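Local coordinates for protein phytoene synthase (Enterococcus hirae, PDB 5IYS) that probably joins two farnesyl diphosphates head to head into dehydrosqualene, and binds a thio analogue of that substrate together with magnesium ions, at residues 163-168 with 244-249; 212-217 with 255-260. One frame throughout, in Å; residues are numbered along the deposited sequence.

Contact 1: residues 163-168 with 244-249; sequences EAMQLT and SAAFIY. With FPS (S-[(2E,6E)-3,7,11-trimethyldodeca-2,6,10-trienyl] trihydrogen thiodiphosphate), chain G.
M165 leaves its helix with CG beside the backbone N (chi1 -78°) and then runs fully extended, which carries CE across to the helix of Y249, whose off-staggered chi1 of -144° brings the CD2 side of its ring against M165 CB and CG. Segments 163-168 and 244-249, on helices 155-172 and 236-258 of the all-helical squalene/phytoene synthase fold, run at 26° to each other, their axes coming no closer than 10.5 Å, so side chains fill the gap. M165, Q166 and Y249 line the pocket of one bound FPS, and Q166 also touches the second. CE of M165 rests on the backbone of the other helix, 3.6 Å from A246 CA and close to A245 O as well. Nearer the M165 backbone, CG packs against Y249 CD2 at 3.7 Å, while SD makes an oblique Met-aromatic contact with the ring and also touches the farnesyl chain near C8. At the ring edge, M165 O lies 3.1 Å from Y249 CE2. T168 slides past Y249, its CG2 lying 3.5 Å from Y249 O; its OG1 is turned back to A164 O and also bonds Y224. The F30 ring meets that of Y249 with nearly parallel planes, and N169, a magnesium ligand, is hydrogen-bonded to the tyrosine hydroxyl. That hydroxyl also reaches the diphosphate, donating to FPS O2B with Y249 OH 2.8 Å away.

Contact 2: residues 212-217 with 255-260; sequences LWESLA and IVRKQH
R257 grips E214 side-on with two nitrogens, one for each carboxylate oxygen: R257 NE reaches E214 OE2 and R257 NH2 reaches E214 OE1, both at 2.9 Å. Each oxygen offers its syn lone pair, both bonds are nearly straight, and the carboxylate and guanidinium planes lie within 18° of each other, so the salt bridge is nearly flat. An arginine extended from CG to NE meets a glutamate folded at chi2 (-72°), which turns the carboxylate toward the other helix. Further bonds fix the pair: E214 OE2 is also hydrogen-bonded to Y261 OH, while R257 NH1 makes a salt bridge to E221 and a hydrogen bond to N254. W213 meets one face of the guanidinium with the rim of its six-membered ring, CZ3 lying 3.7 Å from R257 NE; the indole stands steeply to the guanidinium plane. A217 adds its CB, 3.7 Å from R257 NH2. Farther along the same indole, V256 packs with CG1 3.5 Å from W213 CZ2, and the indole is tied by NE1 to L171 O and meets the Y261 ring edge-to-face. Thus a buried tryptophan-valine contact lies beside a bidentate salt bridge between helices 207-227 and 236-258, at the point where the second helix ends in a Schellman motif with H260 as its C-prime residue.

Both contacts use helix 236-258: contact 1 its middle, contact 2 its C-terminal end, with centres 14 Å apart. The partners are helix 155-172 in contact 1 and helix 207-227 in contact 2, and the segments alternate along the chain in the order 163-168, 212-217, 244-249, 255-260. The partner helices also touch each other, L167 CD2 lying 4.0 Å from L216 CD1, so the three helices pack together as one group within the synthase fold. The centre of contact 1 lies about 7 Å from the chain centre, on the ligand pocket, while that of contact 2 lies about 19 Å out. Helix 236-258 therefore runs from the substrate-analogue site to a salt-bridged outer end.

Contact 1: residues 163-168 with 244-249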
loop_
_atom_site.group_PDB
_atom_site.type_symbol
_atom_site.label_atom_id
_atom_site.label_comp_id
_atom_site.label_asym_id
_atom_site.label_seq_id
_atom_site.Cartn_x
_atom_site.Cartn_y
_atom_site.Cartn_z
ATOM N N GLU A 163 -2.701 -1.615 6.651
ATOM C CA GLU A 163 -3.132 -2.983 6.846
ATOM C C GLU A 163 -4.388 -3.383 6.061
ATOM O O GLU A 163 -4.439 -4.470 5.482
ATOM C CB GLU A 163 -3.311 -3.310 8.349
ATOM C CG GLU A 163 -3.417 -4.807 8.617
ATOM C CD GLU A 163 -3.808 -5.102 10.078
ATOM O OE1 GLU A 163 -3.658 -4.211 10.941
ATOM O OE2 GLU A 163 -4.322 -6.202 10.361
ATOM N N ALA A 164 -5.419 -2.545 6.078
ATOM C CA ALA A 164 -6.635 -2.853 5.322
ATOM C C ALA A 164 -6.278 -3.049 3.839
ATOM O O ALA A 164 -6.866 -3.886 3.144
ATOM C CB ALA A 164 -7.669 -1.692 5.483
ATOM N N MET A 165 -5.468 -2.141 3.307
ATOM C CA MET A 165 -5.088 -2.240 1.898
ATOM C C MET A 165 -4.279 -3.498 1.577
ATOM O O MET A 165 -4.457 -4.121 0.513
ATOM C CB MET A 165 -4.321 -0.974 1.499
ATOM C CG MET A 165 -5.242 0.223 1.249
ATOM S SD MET A 165 -4.234 1.715 0.898
ATOM C CE MET A 165 -5.569 2.866 0.603
ATOM N N GLN A 166 -3.351 -3.849 2.457
ATOM C CA GLN A 166 -2.508 -5.021 2.214
ATOM C C GLN A 166 -3.402 -6.275 2.262
ATOM O O GLN A 166 -3.205 -7.173 1.456
ATOM C CB GLN A 166 -1.395 -5.117 3.265
ATOM C CG GLN A 166 -0.481 -6.319 3.126
ATOM C CD GLN A 166 0.135 -6.412 1.742
ATOM O OE1 GLN A 166 -0.030 -7.416 1.052
ATOM N NE2 GLN A 166 0.705 -5.313 1.275
ATOM N N LEU A 167 -4.322 -6.355 3.223
ATOM C CA LEU A 167 -5.286 -7.476 3.273
ATOM C C LEU A 167 -6.114 -7.562 1.995
ATOM O O LEU A 167 -6.425 -8.647 1.506
ATOM C CB LEU A 167 -6.253 -7.298 4.451
ATOM C CG LEU A 167 -5.692 -7.590 5.842
ATOM C CD1 LEU A 167 -6.781 -7.488 6.894
ATOM C CD2 LEU A 167 -5.029 -8.968 5.863
ATOM N N THR A 168 -6.556 -6.408 1.504
ATOM C CA THR A 168 -7.283 -6.353 0.230
ATOM C C THR A 168 -6.419 -6.895 -0.914
ATOM O O THR A 168 -6.876 -7.692 -1.745
ATOM C CB THR A 168 -7.676 -4.889 -0.078
ATOM O OG1 THR A 168 -8.468 -4.363 1.008
ATOM C CG2 THR A 168 -8.454 -4.792 -1.391
ATOM N N SER A 244 -10.099 9.042 -1.327
ATOM C CA SER A 244 -10.134 8.423 -2.663
ATOM C C SER A 244 -9.260 7.174 -2.753
ATOM O O SER A 244 -9.701 6.107 -3.231
ATOM C CB SER A 244 -9.736 9.418 -3.769
ATOM O OG SER A 244 -10.686 10.459 -3.810
ATOM N N ALA A 245 -8.018 7.289 -2.300
ATOM C CA ALA A 245 -7.145 6.120 -2.350
ATOM C C ALA A 245 -7.780 4.951 -1.589
ATOM O O ALA A 245 -7.784 3.808 -2.070
ATOM C CB ALA A 245 -5.751 6.434 -1.813
ATOM N N ALA A 246 -8.304 5.230 -0.394
ATOM C CA ALA A 246 -8.924 4.205 0.412
ATOM C C ALA A 246 -10.138 3.581 -0.313
ATOM O O ALA A 246 -10.297 2.364 -0.276
ATOM C CB ALA A 246 -9.322 4.792 1.810
ATOM N N PHE A 247 -11.078 4.416 -0.786
ATOM C CA PHE A 247 -12.320 3.899 -1.376
ATOM C C PHE A 247 -12.033 3.132 -2.664
ATOM O O PHE A 247 -12.574 2.037 -2.897
ATOM C CB PHE A 247 -13.280 5.044 -1.707
ATOM C CG PHE A 247 -14.172 5.466 -0.559
ATOM C CD1 PHE A 247 -13.634 5.942 0.622
ATOM C CD2 PHE A 247 -15.542 5.628 -0.777
ATOM C CE1 PHE A 247 -14.464 6.444 1.655
ATOM C CE2 PHE A 247 -16.370 6.148 0.212
ATOM C CZ PHE A 247 -15.829 6.538 1.441
ATOM N N ILE A 248 -11.130 3.668 -3.476
ATOM C CA ILE A 248 -10.759 2.933 -4.693
ATOM C C ILE A 248 -10.139 1.572 -4.364
ATOM O O ILE A 248 -10.468 0.573 -5.009
ATOM C CB ILE A 248 -9.895 3.793 -5.638
ATOM C CG1 ILE A 248 -10.786 4.898 -6.210
ATOM C CG2 ILE A 248 -9.254 2.991 -6.780
ATOM C CD1 ILE A 248 -10.018 6.146 -6.652
ATOM N N TYR A 249 -9.198 1.531 -3.416
ATOM C CA TYR A 249 -8.566 0.255 -3.111
ATOM C C TYR A 249 -9.586 -0.738 -2.521
ATOM O O TYR A 249 -9.620 -1.897 -2.935
ATOM C CB TYR A 249 -7.332 0.428 -2.217
ATOM C CG TYR A 249 -6.259 -0.556 -2.593
ATOM C CD1 TYR A 249 -5.525 -0.389 -3.760
ATOM C CD2 TYR A 249 -6.069 -1.709 -1.845
ATOM C CE1 TYR A 249 -4.533 -1.275 -4.106
ATOM C CE2 TYR A 249 -5.076 -2.626 -2.179
ATOM C CZ TYR A 249 -4.335 -2.405 -3.319
ATOM O OH TYR A 249 -3.384 -3.310 -3.684
HETATM C C1 FPS G . -0.604 -1.442 -3.454
HETATM S S1 FPS G . 0.720 -0.742 -4.365
HETATM C C2 FPS G . -0.452 -0.782 -2.096
HETATM C C3 FPS G . -0.716 -1.384 -0.923
HETATM C C4 FPS G . -1.228 -2.793 -0.881
HETATM C C5 FPS G . -0.538 -0.651 0.392
HETATM C C6 FPS G . -0.025 0.784 0.271
HETATM C C7 FPS G . -0.270 1.495 1.587
HETATM C C8 FPS G . -0.618 2.793 1.647
HETATM C C10 FPS G . -0.712 3.422 3.021
HETATM C C9 FPS G . -0.842 3.646 0.422
HETATM C C11 FPS G . -2.101 4.042 3.194
HETATM C C12 FPS G . -2.179 4.841 4.485
HETATM C C13 FPS G . -1.956 6.171 4.581
HETATM C C14 FPS G . -2.096 6.860 5.915
HETATM C C15 FPS G . -1.600 7.011 3.382
HETATM P PA FPS G . 0.419 -0.916 -6.400
HETATM O O1A FPS G . 1.113 0.144 -7.136
HETATM O O2A FPS G . 1.221 -2.286 -6.712
HETATM O O3A FPS G . -1.087 -1.177 -6.860
HETATM P PB FPS G . -1.561 -2.730 -6.883
HETATM O O1B FPS G . -1.401 -3.313 -8.260
HETATM O O2B FPS G . -2.976 -2.663 -6.356
HETATM O O3B FPS G . -0.762 -3.625 -5.961
#

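Contact 2: residues 212-217 with 255-260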
loop_
_atom_site.group_PDB
_atom_site.type_symbol
_atom_site.label_atom_id
_atom_site.label_comp_id
_atom_site.label_asym_id
_atom_site.label_seq_id
_atom_site.Cartn_x
_atom_site.Cartn_y
_atom_site.Cartn_z
ATOM N N LEU A 212 -13.571 -18.269 4.590
ATOM C CA LEU A 212 -12.303 -17.705 5.015
ATOM C C LEU A 212 -12.073 -16.325 4.390
ATOM O O LEU A 212 -11.815 -15.364 5.110
ATOM C CB LEU A 212 -11.156 -18.643 4.632
ATOM C CG LEU A 212 -9.739 -18.309 5.113
ATOM C CD1 LEU A 212 -8.790 -19.507 4.909
ATOM C CD2 LEU A 212 -9.191 -17.062 4.430
ATOM N N TRP A 213 -12.215 -16.247 3.069
ATOM C CA TRP A 213 -12.160 -14.999 2.324
ATOM C C TRP A 213 -13.008 -13.920 3.000
ATOM O O TRP A 213 -12.520 -12.833 3.340
ATOM C CB TRP A 213 -12.601 -15.222 0.877
ATOM C CG TRP A 213 -12.207 -14.105 -0.061
ATOM C CD1 TRP A 213 -11.132 -14.094 -0.917
ATOM C CD2 TRP A 213 -12.892 -12.862 -0.264
ATOM N NE1 TRP A 213 -11.078 -12.896 -1.591
ATOM C CE2 TRP A 213 -12.169 -12.141 -1.243
ATOM C CE3 TRP A 213 -14.057 -12.294 0.270
ATOM C CZ2 TRP A 213 -12.580 -10.886 -1.713
ATOM C CZ3 TRP A 213 -14.432 -11.025 -0.146
ATOM C CH2 TRP A 213 -13.693 -10.329 -1.130
ATOM N N GLU A 214 -14.269 -14.236 3.229
ATOM C CA GLU A 214 -15.180 -13.281 3.837
ATOM C C GLU A 214 -14.814 -12.917 5.264
ATOM O O GLU A 214 -14.982 -11.764 5.658
ATOM C CB GLU A 214 -16.633 -13.726 3.721
ATOM C CG GLU A 214 -17.183 -13.589 2.305
ATOM C CD GLU A 214 -17.421 -12.143 1.875
ATOM O OE1 GLU A 214 -17.201 -11.196 2.659
ATOM O OE2 GLU A 214 -17.783 -11.930 0.709
ATOM N N SER A 215 -14.253 -13.868 6.012
ATOM C CA SER A 215 -13.776 -13.548 7.340
ATOM C C SER A 215 -12.692 -12.467 7.271
ATOM O O SER A 215 -12.627 -11.576 8.123
ATOM C CB SER A 215 -13.169 -14.772 8.014
ATOM O OG SER A 215 -12.874 -14.481 9.363
ATOM N N LEU A 216 -11.714 -12.696 6.405
ATOM C CA LEU A 216 -10.607 -11.741 6.268
ATOM C C LEU A 216 -11.089 -10.428 5.642
ATOM O O LEU A 216 -10.620 -9.355 6.019
ATOM C CB LEU A 216 -9.490 -12.367 5.421
ATOM C CG LEU A 216 -8.092 -11.755 5.507
ATOM C CD1 LEU A 216 -7.619 -11.832 6.963
ATOM C CD2 LEU A 216 -7.103 -12.471 4.589
ATOM N N ALA A 217 -12.060 -10.493 4.732
ATOM C CA ALA A 217 -12.593 -9.280 4.117
ATOM C C ALA A 217 -13.310 -8.402 5.137
ATOM O O ALA A 217 -13.126 -7.178 5.184
ATOM C CB ALA A 217 -13.497 -9.615 2.931
ATOM N N ILE A 255 -15.403 -6.260 -6.227
ATOM C CA ILE A 255 -15.103 -6.848 -7.524
ATOM C C ILE A 255 -14.997 -8.367 -7.404
ATOM O O ILE A 255 -15.555 -9.095 -8.230
ATOM C CB ILE A 255 -13.762 -6.289 -8.066
ATOM C CG1 ILE A 255 -13.982 -4.962 -8.796
ATOM C CG2 ILE A 255 -13.070 -7.272 -8.997
ATOM C CD1 ILE A 255 -15.274 -4.264 -8.427
ATOM N N VAL A 256 -14.202 -8.845 -6.447
ATOM C CA VAL A 256 -13.997 -10.284 -6.272
ATOM C C VAL A 256 -15.320 -10.951 -5.910
ATOM O O VAL A 256 -15.642 -12.030 -6.402
ATOM C CB VAL A 256 -12.932 -10.609 -5.202
ATOM C CG1 VAL A 256 -12.794 -12.110 -5.000
ATOM C CG2 VAL A 256 -11.595 -9.997 -5.568
ATOM N N ARG A 257 -16.093 -10.309 -5.045
ATOM C CA ARG A 257 -17.425 -10.824 -4.745
ATOM C C ARG A 257 -18.297 -10.893 -6.008
ATOM O O ARG A 257 -18.928 -11.913 -6.268
ATOM C CB ARG A 257 -18.094 -9.956 -3.683
ATOM C CG ARG A 257 -17.476 -10.045 -2.318
ATOM C CD ARG A 257 -18.062 -8.972 -1.432
ATOM N NE ARG A 257 -17.660 -9.130 -0.041
ATOM C CZ ARG A 257 -17.128 -8.164 0.695
ATOM N NH1 ARG A 257 -16.991 -6.949 0.181
ATOM N NH2 ARG A 257 -16.825 -8.378 1.970
ATOM N N LYS A 258 -18.309 -9.835 -6.817
ATOM C CA LYS A 258 -19.179 -9.789 -7.991
ATOM C C LYS A 258 -18.798 -10.871 -8.983
ATOM O O LYS A 258 -19.662 -11.389 -9.691
ATOM C CB LYS A 258 -19.137 -8.427 -8.695
ATOM C CG LYS A 258 -19.780 -7.277 -7.921
ATOM C CD LYS A 258 -21.093 -7.675 -7.255
ATOM C CE LYS A 258 -20.896 -8.168 -5.816
ATOM N NZ LYS A 258 -20.355 -7.097 -4.914
ATOM N N GLN A 259 -17.509 -11.182 -9.075
ATOM C CA GLN A 259 -17.038 -12.254 -9.945
ATOM C C GLN A 259 -17.132 -13.603 -9.240
ATOM O O GLN A 259 -16.493 -14.580 -9.632
ATOM C CB GLN A 259 -15.613 -11.971 -10.426
ATOM C CG GLN A 259 -15.508 -10.733 -11.346
ATOM C CD GLN A 259 -14.073 -10.419 -11.761
ATOM O OE1 GLN A 259 -13.809 -9.447 -12.483
ATOM N NE2 GLN A 259 -13.130 -11.188 -11.229
ATOM N N HIS A 260 -17.938 -13.629 -8.181
ATOM C CA HIS A 260 -18.266 -14.854 -7.444
ATOM C C HIS A 260 -17.030 -15.547 -6.861
ATOM O O HIS A 260 -16.917 -16.784 -6.884
ATOM C CB HIS A 260 -19.142 -15.809 -8.275
ATOM C CG HIS A 260 -20.235 -15.126 -9.041
ATOM N ND1 HIS A 260 -21.299 -14.492 -8.429
ATOM C CD2 HIS A 260 -20.409 -14.951 -10.373
ATOM C CE1 HIS A 260 -22.070 -13.938 -9.351
ATOM N NE2 HIS A 260 -21.547 -14.195 -10.537
#